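Local coordinates for FBP protein (Leishmania major, PDB 5OEZ) that probably catalyses the magnesium-dependent hydrolysis of fructose 1,6-bisphosphate to fructose 6-phosphate and phosphate, a step of gluconeogenesis, at residues V39-I42 with E43-R47; G220-G223 with K224-P227. All blocks are in the same frame, centred on the assembly; numbering follows the deposited sequence.

Interaction 1. Residues V39-I42 with E43-R47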
loop_
_atom_site.group_PDB
_atom_site.type_symbol
_atom_site.label_atom_id
_atom_site.label_comp_id
_atom_site.label_asym_id
_atom_site.label_seq_id
_atom_site.Cartn_x
_atom_site.Cartn_y
_atom_site.Cartn_z
ATOM N N VAL C 39 -3.113 -15.788 -3.993
ATOM C CA VAL C 39 -1.819 -15.426 -3.421
ATOM C C VAL C 39 -1.858 -14.021 -2.820
ATOM O O VAL C 39 -1.319 -13.803 -1.732
ATOM C CB VAL C 39 -0.683 -15.606 -4.445
ATOM C CG1 VAL C 39 0.637 -15.035 -3.942
ATOM C CG2 VAL C 39 -0.478 -17.098 -4.727
ATOM N N LYS C 40 -2.516 -13.098 -3.508
ATOM C CA LYS C 40 -2.599 -11.719 -3.030
ATOM C C LYS C 40 -3.452 -11.591 -1.785
ATOM O O LYS C 40 -3.143 -10.790 -0.902
ATOM C CB LYS C 40 -3.113 -10.803 -4.134
ATOM C CG LYS C 40 -2.088 -10.648 -5.233
ATOM C CD LYS C 40 -2.471 -9.660 -6.309
ATOM C CE LYS C 40 -3.664 -10.121 -7.112
ATOM N NZ LYS C 40 -4.175 -8.948 -7.866
ATOM N N VAL C 41 -4.536 -12.357 -1.732
ATOM C CA VAL C 41 -5.398 -12.375 -0.563
ATOM C C VAL C 41 -4.648 -12.921 0.653
ATOM O O VAL C 41 -4.749 -12.377 1.754
ATOM C CB VAL C 41 -6.694 -13.188 -0.828
ATOM C CG1 VAL C 41 -7.457 -13.464 0.466
ATOM C CG2 VAL C 41 -7.588 -12.428 -1.796
ATOM N N ILE C 42 -3.884 -13.982 0.443
ATOM C CA ILE C 42 -3.080 -14.575 1.528
ATOM C C ILE C 42 -1.986 -13.619 2.008
ATOM O O ILE C 42 -1.747 -13.499 3.199
ATOM C CB ILE C 42 -2.479 -15.921 1.093
ATOM C CG1 ILE C 42 -3.607 -16.935 0.899
ATOM C CG2 ILE C 42 -1.468 -16.418 2.115
ATOM C CD1 ILE C 42 -3.228 -18.113 0.024
ATOM N N GLU C 43 -1.325 -12.956 1.067
ATOM C CA GLU C 43 -0.329 -11.935 1.387
ATOM C C GLU C 43 -0.908 -10.821 2.274
ATOM O O GLU C 43 -0.266 -10.429 3.244
ATOM C CB GLU C 43 0.230 -11.322 0.097
ATOM C CG GLU C 43 1.608 -10.685 0.226
ATOM C CD GLU C 43 1.618 -9.291 0.836
ATOM O OE1 GLU C 43 0.605 -8.552 0.747
ATOM O OE2 GLU C 43 2.678 -8.923 1.388
ATOM N N LYS C 44 -2.092 -10.307 1.919
ATOM C CA LYS C 44 -2.753 -9.260 2.706
ATOM C C LYS C 44 -2.881 -9.701 4.171
ATOM O O LYS C 44 -2.502 -8.963 5.099
ATOM C CB LYS C 44 -4.140 -8.914 2.120
ATOM C CG LYS C 44 -5.080 -8.101 3.019
ATOM C CD LYS C 44 -6.572 -8.413 2.826
ATOM C CE LYS C 44 -7.245 -7.712 1.678
ATOM N NZ LYS C 44 -8.082 -6.558 2.090
ATOM N N ASN C 45 -3.395 -10.910 4.369
ATOM C CA ASN C 45 -3.589 -11.455 5.722
ATOM C C ASN C 45 -2.281 -11.659 6.488
ATOM O O ASN C 45 -2.195 -11.326 7.671
ATOM C CB ASN C 45 -4.403 -12.744 5.657
ATOM C CG ASN C 45 -5.843 -12.481 5.267
ATOM O OD1 ASN C 45 -6.605 -11.940 6.058
ATOM N ND2 ASN C 45 -6.210 -12.817 4.041
ATOM N N ILE C 46 -1.259 -12.163 5.808
ATOM C CA ILE C 46 0.049 -12.322 6.427
ATOM C C ILE C 46 0.641 -10.967 6.842
ATOM O O ILE C 46 1.153 -10.833 7.951
ATOM C CB ILE C 46 1.027 -13.091 5.525
ATOM C CG1 ILE C 46 0.548 -14.535 5.358
ATOM C CG2 ILE C 46 2.426 -13.127 6.133
ATOM C CD1 ILE C 46 1.227 -15.289 4.232
ATOM N N ARG C 47 0.587 -9.966 5.966
ATOM C CA ARG C 47 1.164 -8.643 6.291
ATOM C C ARG C 47 0.625 -8.043 7.582
ATOM O O ARG C 47 1.389 -7.430 8.329
ATOM C CB ARG C 47 0.985 -7.690 5.139
ATOM C CG ARG C 47 1.572 -6.266 5.245
ATOM C CD ARG C 47 3.108 -6.149 5.059
ATOM N NE ARG C 47 3.700 -6.870 3.931
ATOM C CZ ARG C 47 5.012 -6.908 3.670
ATOM N NH1 ARG C 47 5.897 -6.272 4.447
ATOM N NH2 ARG C 47 5.454 -7.602 2.629
#

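Interaction 2. Residues G220-G223 with K224-P227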
loop_
_atom_site.group_PDB
_atom_site.type_symbol
_atom_site.label_atom_id
_atom_site.label_comp_id
_atom_site.label_asym_id
_atom_site.label_seq_id
_atom_site.Cartn_x
_atom_site.Cartn_y
_atom_site.Cartn_z
ATOM N N GLY C 220 19.213 -31.296 14.006
ATOM C CA GLY C 220 18.620 -31.762 15.240
ATOM C C GLY C 220 18.179 -33.217 15.183
ATOM O O GLY C 220 18.190 -33.893 16.201
ATOM N N ASN C 221 17.788 -33.686 13.995
ATOM C CA ASN C 221 17.338 -35.066 13.779
ATOM C C ASN C 221 18.456 -36.083 13.504
ATOM O O ASN C 221 18.173 -37.208 13.096
ATOM C CB ASN C 221 16.320 -35.089 12.611
ATOM C CG ASN C 221 15.042 -34.335 12.932
ATOM O OD1 ASN C 221 14.603 -34.305 14.080
ATOM N ND2 ASN C 221 14.433 -33.728 11.923
ATOM N N TYR C 222 19.708 -35.678 13.719
ATOM C CA TYR C 222 20.895 -36.466 13.398
ATOM C C TYR C 222 20.791 -37.927 13.821
ATOM O O TYR C 222 21.028 -38.822 13.018
ATOM C CB TYR C 222 22.133 -35.857 14.065
ATOM C CG TYR C 222 23.423 -36.529 13.691
ATOM C CD1 TYR C 222 24.085 -36.167 12.525
ATOM C CD2 TYR C 222 23.987 -37.521 14.494
ATOM C CE1 TYR C 222 25.274 -36.775 12.158
ATOM C CE2 TYR C 222 25.182 -38.140 14.138
ATOM C CZ TYR C 222 25.820 -37.756 12.968
ATOM O OH TYR C 222 27.005 -38.331 12.568
ATOM N N GLY C 223 20.449 -38.153 15.085
ATOM C CA GLY C 223 20.373 -39.493 15.637
ATOM C C GLY C 223 19.323 -40.422 15.037
ATOM O O GLY C 223 19.386 -41.621 15.249
ATOM N N LYS C 224 18.360 -39.872 14.301
ATOM C CA LYS C 224 17.298 -40.629 13.669
ATOM C C LYS C 224 17.603 -40.969 12.207
ATOM O O LYS C 224 16.853 -41.727 11.591
ATOM C CB LYS C 224 16.001 -39.817 13.718
ATOM C CG LYS C 224 15.415 -39.637 15.123
ATOM C CD LYS C 224 14.307 -38.552 15.220
ATOM C CE LYS C 224 14.719 -37.236 15.848
ATOM N NZ LYS C 224 13.562 -36.395 16.264
ATOM N N TRP C 225 18.690 -40.432 11.657
ATOM C CA TRP C 225 19.021 -40.639 10.254
ATOM C C TRP C 225 19.654 -41.989 9.960
ATOM O O TRP C 225 20.207 -42.622 10.844
ATOM C CB TRP C 225 20.010 -39.582 9.785
ATOM C CG TRP C 225 19.486 -38.205 9.734
ATOM C CD1 TRP C 225 18.180 -37.814 9.652
ATOM C CD2 TRP C 225 20.267 -37.012 9.716
ATOM N NE1 TRP C 225 18.104 -36.447 9.609
ATOM C CE2 TRP C 225 19.371 -35.932 9.645
ATOM C CE3 TRP C 225 21.642 -36.750 9.777
ATOM C CZ2 TRP C 225 19.798 -34.618 9.612
ATOM C CZ3 TRP C 225 22.063 -35.442 9.744
ATOM C CH2 TRP C 225 21.147 -34.391 9.660
ATOM N N GLU C 226 19.603 -42.378 8.691
ATOM C CA GLU C 226 20.276 -43.566 8.187
ATOM C C GLU C 226 21.778 -43.321 8.200
ATOM O O GLU C 226 22.210 -42.189 7.965
ATOM C CB GLU C 226 19.821 -43.884 6.752
ATOM C CG GLU C 226 18.390 -44.389 6.675
ATOM C CD GLU C 226 17.989 -44.787 5.267
ATOM O OE1 GLU C 226 17.773 -43.890 4.417
ATOM O OE2 GLU C 226 17.866 -46.003 5.008
ATOM N N PRO C 227 22.579 -44.365 8.465
ATOM C CA PRO C 227 24.038 -44.163 8.542
ATOM C C PRO C 227 24.681 -43.509 7.313
ATOM O O PRO C 227 25.539 -42.658 7.473
ATOM C CB PRO C 227 24.575 -45.583 8.754
ATOM C CG PRO C 227 23.479 -46.279 9.495
ATOM C CD PRO C 227 22.178 -45.677 9.018
#

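Interaction 1. Residues V39-I42 with E43-R47
Val41 and Asn45, with Ile42 and Ile46 beside them, lie in the last turns of helix 27-47, whose first residues bind AMP in this enzyme, and they illustrate how one helix can serve several surroundings at once. Regular i to i+4 backbone bonds run throughout, such as Glu43 N to Val39 O at 2.9 Å. The carbonyl of Val41 takes a second, weak donor besides the backbone one. Asn45 N bonds to Val41 O at 3.3 Å, while Asn45 ND2 folds back to within 2.7 Å of Val41 O, where an N-H...O angle of only 124° leaves the bond weak. Asn45 keeps CG beside its own backbone N (chi1 -70°), which brings the amide back toward the preceding turn, and Val41 CG1 lies alongside Asn45 ND2 at 3.8 Å. One position on, Ile42 and Ile46 point the same way, Ile42 CG2 meeting Ile46 CD1 at 3.6 Å, and Ile46 CG1 rests 3.3 Å from Ile42 O. This greasy edge leans on Leu73 and Phe81 of helix 72-87 and on Tyr173. Lys40 NZ bonds to Gly197 O of its own chain and pairs with Glu198 of the second subunit; Lys44 NZ pairs with Asp193 of that subunit. Glu43 and Arg47 form a salt bridge within the last turn: Glu43 OE2 lies in the guanidinium plane, at its edge, 3.3 Å from Arg47 NH2, and the bonds from NH2 and NE are both weak. Arg47 approaches its counterpart in the third subunit, and the intrahelical carboxylate would be expected to offset that close approach of like charges.

Interaction 2. Residues G220-G223 with K224-P227
Lys224, Trp225 and Asn221 close a short 3-10 turn in the loop between strand 214-216 and helix 227-238, a worked case of a tight turn held by i to i+3 bonds and then sealed by its own side chains. Lys224 N bonds to Asn221 O at 2.9 Å, and Trp225 N to Tyr222 O at 3.1 Å. Lys224 also returns with its side chain. The chain runs extended until a bend at chi3 (-104°) turns its end over Asn221, where Lys224 CE comes to 3.4 Å from Asn221 OD1 and NZ makes a weak bond to the same oxygen. Asn221 thus meets both the backbone and, weakly, the side chain of Lys224, close behind Asn218, which binds fructose 6-phosphate. Trp225 supplies the hydrophobic half. Its indole folds under the turn, and one face receives both Asn221 O and Tyr222 CA. The Tyr222 ring stands obliquely beside the six-membered ring of the indole, planes at 60°, with Tyr222 CD1 3.5 Å from Trp225 CZ3, and its hydroxyl bonds to Asp234 of the following helix. Phe229 packs edge-to-face with the Trp225 ring, which ties the turn to helix 227-238, whose N-cap is Glu226. A CH-pi contact completes the fit between the turn and the indole: Tyr222 CA sits 3.8 Å from the centroid of the Trp225 six-membered ring, 15° off its normal.

Interactions 1 and 2 show the same principle, a short local segment reinforced by its own side chains, in two separate parts of the chain. Interaction 1 comes first, on helix 27-47 in the N-terminal domain of this class 1 fructose-1,6-bisphosphatase; interaction 2 follows in the loop ahead of helix 227-238, in the C-terminal domain. Their centres lie about 36 Å apart and their nearest atoms about 24 Å, so they do not touch. What they share is the third subunit, which both contacts touch. Interaction 1 is at the far end of the helix whose start binds AMP, while interaction 2 lies beside Asn218, which binds fructose 6-phosphate.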